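Local coordinates for BDI_3064 protein (PDB 5Z06) that hydrolyses linear beta-1,2-glucan and beta-1,2-glucooligosaccharides in exo fashion, releasing sophorose from the non-reducing end, at residues Ile461-Thr466 with Glu558-Met563; Ala502-Val507 with Gly531-Phe536. One frame throughout, in Å; residues are numbered along the deposited sequence.

How the contacts relate
Both contacts lie in the glycoamylase-like part of the chain, on the same side of its centre, and their centres are about 10 Å apart. Contact 2 is nested within the loop that contact 1 closes. The Trp463 and Phe536 rings meet, with planes at about 75°, and Trp504 packs on Phe536 in turn. Trp463 NE1 of contact 1 is 2.8 Å from Gly531 O of contact 2, a probable hydrogen bond, and Trp463 O packs 3.3 Å from Trp504 CZ2. Glu465 OE1 lies 3.2 Å from Phe536 CE1. Glycerol, probably from the crystallisation liquor, is bound beside Asn464, Glu465 and Phe536 and may mark a pocket, consistent with a sugar-binding region, although no substrate is bound.

Contact 1: residues Ile461-Thr466 with Glu558-Met563; sequences IGWNET and ENNQKM
Trp463 and Met563 meet where the loop before helix 467-475 reaches helix 556-573 in the GH144 catalytic domain. The tight part is the indole. Met563 CE rests over one face, set toward the rim, 3.5 Å from the centroid of the five-membered ring of Trp463, a CH-pi contact. The nearest ring atom is Trp463 NE1, 3.3 Å from Met563 CE. Met563 SD stands obliquely to the same ring, 4.1 Å from its centroid, which adds a Met-aromatic contact. The peptide bond before Trp463 is cis. With its CG opposite the backbone N (chi1 174°), the indole extends toward the helix. Asn560 OD1 approaches the far end of the ring obliquely, 3.3 Å from Trp463 CH2, with amide and ring planes 51° apart. Asn560 ND2 bonds to Tyr622 OH.

The outer side of the helix is looser. There Lys562 NZ and Glu558 OE2, both on partly exposed residues, form a long salt bridge of 3.8 Å. Each has another partner: Asn523 O for the lysine and Lys525 for the glutamate. An alanine in place of Trp463 would probably leave a gap under the Met563 methyl and Gly531 O without its indole donor. No hydrogen bond crosses between the segments and the Asn560 oxygen meets ring carbons, so the buried contact rests mainly on dispersion and CH-pi attraction; the indole N-H is satisfied by Gly531 O, in the loop of contact 2.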
loop_
_atom_site.group_PDB
_atom_site.type_symbol
_atom_site.label_atom_id
_atom_site.label_comp_id
_atom_site.label_asym_id
_atom_site.label_seq_id
_atom_site.Cartn_x
_atom_site.Cartn_y
_atom_site.Cartn_z
ATOM N N ILE A 461 24.767 -1.498 4.914
ATOM C CA ILE A 461 25.608 -0.317 4.861
ATOM C C ILE A 461 24.733 0.905 4.855
ATOM O O ILE A 461 23.920 1.080 3.936
ATOM C CB ILE A 461 26.480 -0.335 3.586
ATOM C CG1 ILE A 461 27.346 -1.613 3.565
ATOM C CG2 ILE A 461 27.335 0.935 3.493
ATOM C CD1 ILE A 461 28.066 -1.840 2.257
ATOM N N GLY A 462 24.893 1.734 5.884
ATOM C CA GLY A 462 24.208 3.027 5.991
ATOM C C GLY A 462 24.979 4.102 5.238
ATOM O O GLY A 462 26.098 3.856 4.826
ATOM N N TRP A 463 24.429 5.292 5.036
ATOM C CA TRP A 463 23.070 5.662 5.412
ATOM C C TRP A 463 22.038 4.965 4.542
ATOM O O TRP A 463 22.049 5.074 3.313
ATOM C CB TRP A 463 22.867 7.148 5.265
ATOM C CG TRP A 463 21.453 7.590 5.485
ATOM C CD1 TRP A 463 20.560 8.043 4.537
ATOM C CD2 TRP A 463 20.753 7.591 6.721
ATOM N NE1 TRP A 463 19.363 8.354 5.124
ATOM C CE2 TRP A 463 19.445 8.085 6.464
ATOM C CE3 TRP A 463 21.102 7.248 8.024
ATOM C CZ2 TRP A 463 18.501 8.247 7.470
ATOM C CZ3 TRP A 463 20.152 7.413 9.033
ATOM C CH2 TRP A 463 18.877 7.908 8.751
ATOM N N ASN A 464 21.185 4.208 5.210
ATOM C CA ASN A 464 19.953 3.726 4.646
ATOM C C ASN A 464 18.995 3.423 5.809
ATOM O O ASN A 464 19.134 4.002 6.890
ATOM C CB ASN A 464 20.196 2.550 3.666
ATOM C CG ASN A 464 20.693 1.283 4.330
ATOM O OD1 ASN A 464 20.959 1.227 5.531
ATOM N ND2 ASN A 464 20.810 0.246 3.535
ATOM N N GLU A 465 18.056 2.515 5.610
ATOM C CA GLU A 465 17.004 2.259 6.610
ATOM C C GLU A 465 17.404 1.330 7.729
ATOM O O GLU A 465 16.594 1.103 8.644
ATOM C CB GLU A 465 15.768 1.646 5.934
ATOM C CG GLU A 465 15.923 0.228 5.383
ATOM C CD GLU A 465 16.197 0.193 3.896
ATOM O OE1 GLU A 465 17.049 0.948 3.492
ATOM O OE2 GLU A 465 15.611 -0.588 3.139
ATOM N N THR A 466 18.622 0.780 7.656
ATOM C CA THR A 466 18.998 -0.370 8.434
ATOM C C THR A 466 19.752 -0.047 9.713
ATOM O O THR A 466 20.355 -0.950 10.287
ATOM C CB THR A 466 19.837 -1.359 7.593
ATOM O OG1 THR A 466 21.178 -0.889 7.457
ATOM C CG2 THR A 466 19.206 -1.568 6.213
ATOM N N GLU A 558 18.532 15.461 14.830
ATOM C CA GLU A 558 19.007 16.637 14.116
ATOM C C GLU A 558 19.204 16.342 12.642
ATOM O O GLU A 558 18.753 17.097 11.783
ATOM C CB GLU A 558 20.335 17.118 14.709
ATOM C CG GLU A 558 20.980 18.306 13.999
ATOM C CD GLU A 558 22.466 18.374 14.269
ATOM O OE1 GLU A 558 22.851 18.992 15.280
ATOM O OE2 GLU A 558 23.256 17.789 13.474
ATOM N N ASN A 559 19.884 15.243 12.364
ATOM C CA ASN A 559 20.226 14.888 10.997
ATOM C C ASN A 559 19.013 14.387 10.192
ATOM O O ASN A 559 18.828 14.770 9.038
ATOM C CB ASN A 559 21.320 13.829 10.976
ATOM C CG ASN A 559 22.089 13.838 9.668
ATOM O OD1 ASN A 559 22.784 14.809 9.352
ATOM N ND2 ASN A 559 21.941 12.781 8.886
ATOM N N ASN A 560 18.213 13.514 10.810
ATOM C CA ASN A 560 16.979 13.018 10.209
ATOM C C ASN A 560 16.053 14.186 9.894
ATOM O O ASN A 560 15.491 14.263 8.807
ATOM C CB ASN A 560 16.252 12.039 11.144
ATOM C CG ASN A 560 16.961 10.712 11.274
ATOM O OD1 ASN A 560 18.016 10.485 10.671
ATOM N ND2 ASN A 560 16.397 9.832 12.088
ATOM N N GLN A 561 15.915 15.098 10.848
ATOM C CA GLN A 561 15.035 16.245 10.665
ATOM C C GLN A 561 15.465 17.066 9.457
ATOM O O GLN A 561 14.623 17.537 8.701
ATOM C CB GLN A 561 15.002 17.102 11.916
ATOM C CG GLN A 561 14.138 18.351 11.830
ATOM C CD GLN A 561 14.266 19.190 13.069
ATOM O OE1 GLN A 561 15.373 19.583 13.437
ATOM N NE2 GLN A 561 13.150 19.464 13.723
ATOM N N LYS A 562 16.771 17.222 9.288
ATOM C CA LYS A 562 17.299 17.863 8.107
ATOM C C LYS A 562 16.874 17.171 6.836
ATOM O O LYS A 562 16.527 17.848 5.865
ATOM C CB LYS A 562 18.818 17.925 8.150
ATOM C CG LYS A 562 19.308 19.062 9.003
ATOM C CD LYS A 562 20.797 18.967 9.164
ATOM C CE LYS A 562 21.312 20.015 10.116
ATOM N NZ LYS A 562 22.764 19.778 10.263
ATOM N N MET A 563 16.916 15.839 6.834
ATOM C CA MET A 563 16.432 15.095 5.686
ATOM C C MET A 563 14.955 15.403 5.374
ATOM O O MET A 563 14.596 15.624 4.224
ATOM C CB MET A 563 16.672 13.613 5.861
ATOM C CG MET A 563 18.156 13.286 5.865
ATOM S SD MET A 563 18.443 11.535 6.146
ATOM C CE MET A 563 20.219 11.469 5.977
#

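Contact 2: residues Ala502-Val507 with Gly531-Phe536; sequences ADWGRV and GGPLFF
The C-terminal end of helix 495-505 meets the Gly531-Gly532 loop before helix 556-573 through Trp504, which packs on Gly532, Pro533 and Phe536. The contact joins the helix end to a loop of the GH144 catalytic domain, consistent with the family's (alpha/alpha)6 barrel. Trp504 CG sits between its backbone N and carbonyl carbon (chi1 74°), and the benzo end of the indole faces the loop. There it makes an offset edge-to-face stack with Phe536. The edge of Phe536 is directed at the face of the six-membered ring of Trp504, with planes at 78° and centroids 5.6 Å apart. The nearest atoms are Trp504 CH2 and Phe536 CE2, at 3.5 Å.

Gly532 lies at the edge of the indole, its CA 3.9 Å from Trp504 CH2. A CB on Gly532 would clash with both Trp504 and Phe536, and its positive phi also suits glycine. Pro533 CD touches Trp504 CZ3 at 4.2 Å and also sits over one face of Phe536, toward the rim, 3.6 Å above the ring plane. A backbone hydrogen bond from Phe536 N to Pro533 O (3.1 Å) closes a turn. Phe536 also meets the ring of Trp463.

The helix ends at Gly505; Arg506, the next residue, has positive phi. Its guanidinium returns to the helix end. Arg506 NH1 donates to Asp503 O (2.8 Å, 165°), and the oxygen lies close to the guanidinium plane. No hydrogen bond crosses between the segments. Aromatic and apolar packing joins them, and the close approach probably relies on the lack of a side chain at Gly532.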
loop_
_atom_site.group_PDB
_atom_site.type_symbol
_atom_site.label_atom_id
_atom_site.label_comp_id
_atom_site.label_asym_id
_atom_site.label_seq_id
_atom_site.Cartn_x
_atom_site.Cartn_y
_atom_site.Cartn_z
ATOM N N ALA A 502 27.446 5.161 -3.463
ATOM C CA ALA A 502 27.396 5.881 -4.720
ATOM C C ALA A 502 26.571 5.104 -5.739
ATOM O O ALA A 502 25.842 5.720 -6.500
ATOM C CB ALA A 502 28.804 6.208 -5.245
ATOM N N ASP A 503 26.631 3.766 -5.709
ATOM C CA ASP A 503 25.866 2.933 -6.641
ATOM C C ASP A 503 24.362 3.155 -6.567
ATOM O O ASP A 503 23.708 3.244 -7.611
ATOM C CB ASP A 503 26.150 1.438 -6.442
ATOM C CG ASP A 503 27.518 1.001 -6.984
ATOM O OD1 ASP A 503 28.241 1.814 -7.624
ATOM O OD2 ASP A 503 27.886 -0.182 -6.758
ATOM N N TRP A 504 23.787 3.202 -5.364
ATOM C CA TRP A 504 22.358 3.446 -5.281
ATOM C C TRP A 504 22.061 4.927 -5.326
ATOM O O TRP A 504 21.120 5.331 -5.978
ATOM C CB TRP A 504 21.704 2.749 -4.077
ATOM C CG TRP A 504 21.937 3.312 -2.689
ATOM C CD1 TRP A 504 22.799 2.826 -1.733
ATOM C CD2 TRP A 504 21.243 4.400 -2.082
ATOM N NE1 TRP A 504 22.678 3.544 -0.577
ATOM C CE2 TRP A 504 21.729 4.516 -0.760
ATOM C CE3 TRP A 504 20.250 5.294 -2.528
ATOM C CZ2 TRP A 504 21.265 5.481 0.117
ATOM C CZ3 TRP A 504 19.791 6.259 -1.660
ATOM C CH2 TRP A 504 20.311 6.363 -0.354
ATOM N N GLY A 505 22.893 5.726 -4.665
ATOM C CA GLY A 505 22.695 7.154 -4.561
ATOM C C GLY A 505 22.851 7.878 -5.874
ATOM O O GLY A 505 22.234 8.925 -6.081
ATOM N N ARG A 506 23.694 7.330 -6.753
ATOM C CA ARG A 506 24.014 7.960 -8.063
ATOM C C ARG A 506 24.718 9.308 -7.899
ATOM O O ARG A 506 24.710 10.120 -8.798
ATOM C CB ARG A 506 22.739 8.127 -8.937
ATOM C CG ARG A 506 21.783 6.936 -8.947
ATOM C CD ARG A 506 22.477 5.629 -9.311
ATOM N NE ARG A 506 23.188 5.672 -10.602
ATOM C CZ ARG A 506 24.236 4.903 -10.956
ATOM N NH1 ARG A 506 24.758 4.012 -10.112
ATOM N NH2 ARG A 506 24.789 5.027 -12.171
ATOM N N VAL A 507 25.289 9.533 -6.717
ATOM C CA VAL A 507 26.046 10.727 -6.403
ATOM C C VAL A 507 27.154 10.266 -5.500
ATOM O O VAL A 507 27.134 9.147 -4.967
ATOM C CB VAL A 507 25.237 11.843 -5.697
ATOM C CG1 VAL A 507 24.169 12.434 -6.630
ATOM C CG2 VAL A 507 24.621 11.357 -4.393
ATOM N N GLY A 531 19.650 12.418 1.401
ATOM C CA GLY A 531 18.974 11.674 2.465
ATOM C C GLY A 531 18.359 10.351 2.043
ATOM O O GLY A 531 18.058 9.507 2.889
ATOM N N GLY A 532 18.164 10.177 0.733
ATOM C CA GLY A 532 17.552 8.994 0.211
ATOM C C GLY A 532 16.041 9.089 0.360
ATOM O O GLY A 532 15.498 10.150 0.704
ATOM N N PRO A 533 15.343 7.978 0.078
ATOM C CA PRO A 533 13.921 7.950 0.341
ATOM C C PRO A 533 13.674 8.335 1.774
ATOM O O PRO A 533 14.433 7.934 2.670
ATOM C CB PRO A 533 13.539 6.494 0.116
ATOM C CG PRO A 533 14.643 5.911 -0.704
ATOM C CD PRO A 533 15.866 6.670 -0.333
ATOM N N LEU A 534 12.632 9.119 1.994
ATOM C CA LEU A 534 12.376 9.632 3.327
ATOM C C LEU A 534 12.028 8.577 4.362
ATOM O O LEU A 534 12.134 8.853 5.556
ATOM C CB LEU A 534 11.298 10.706 3.305
ATOM C CG LEU A 534 11.240 11.661 4.486
ATOM C CD1 LEU A 534 12.572 12.353 4.712
ATOM C CD2 LEU A 534 10.146 12.694 4.234
ATOM N N PHE A 535 11.636 7.375 3.946
ATOM C CA PHE A 535 11.359 6.320 4.929
ATOM C C PHE A 535 12.594 5.900 5.717
ATOM O O PHE A 535 12.472 5.282 6.774
ATOM C CB PHE A 535 10.678 5.108 4.295
ATOM C CG PHE A 535 11.608 4.162 3.599
ATOM C CD1 PHE A 535 12.216 3.131 4.305
ATOM C CD2 PHE A 535 11.848 4.261 2.238
ATOM C CE1 PHE A 535 13.052 2.218 3.680
ATOM C CE2 PHE A 535 12.697 3.358 1.599
ATOM C CZ PHE A 535 13.291 2.331 2.317
ATOM N N PHE A 536 13.772 6.247 5.203
ATOM C CA PHE A 536 15.012 6.087 5.939
ATOM C C PHE A 536 14.994 6.736 7.332
ATOM O O PHE A 536 15.574 6.177 8.273
ATOM C CB PHE A 536 16.184 6.622 5.113
ATOM C CG PHE A 536 16.585 5.750 3.949
ATOM C CD1 PHE A 536 15.826 4.654 3.517
ATOM C CD2 PHE A 536 17.738 6.057 3.260
ATOM C CE1 PHE A 536 16.243 3.893 2.447
ATOM C CE2 PHE A 536 18.159 5.290 2.195
ATOM C CZ PHE A 536 17.410 4.198 1.794
#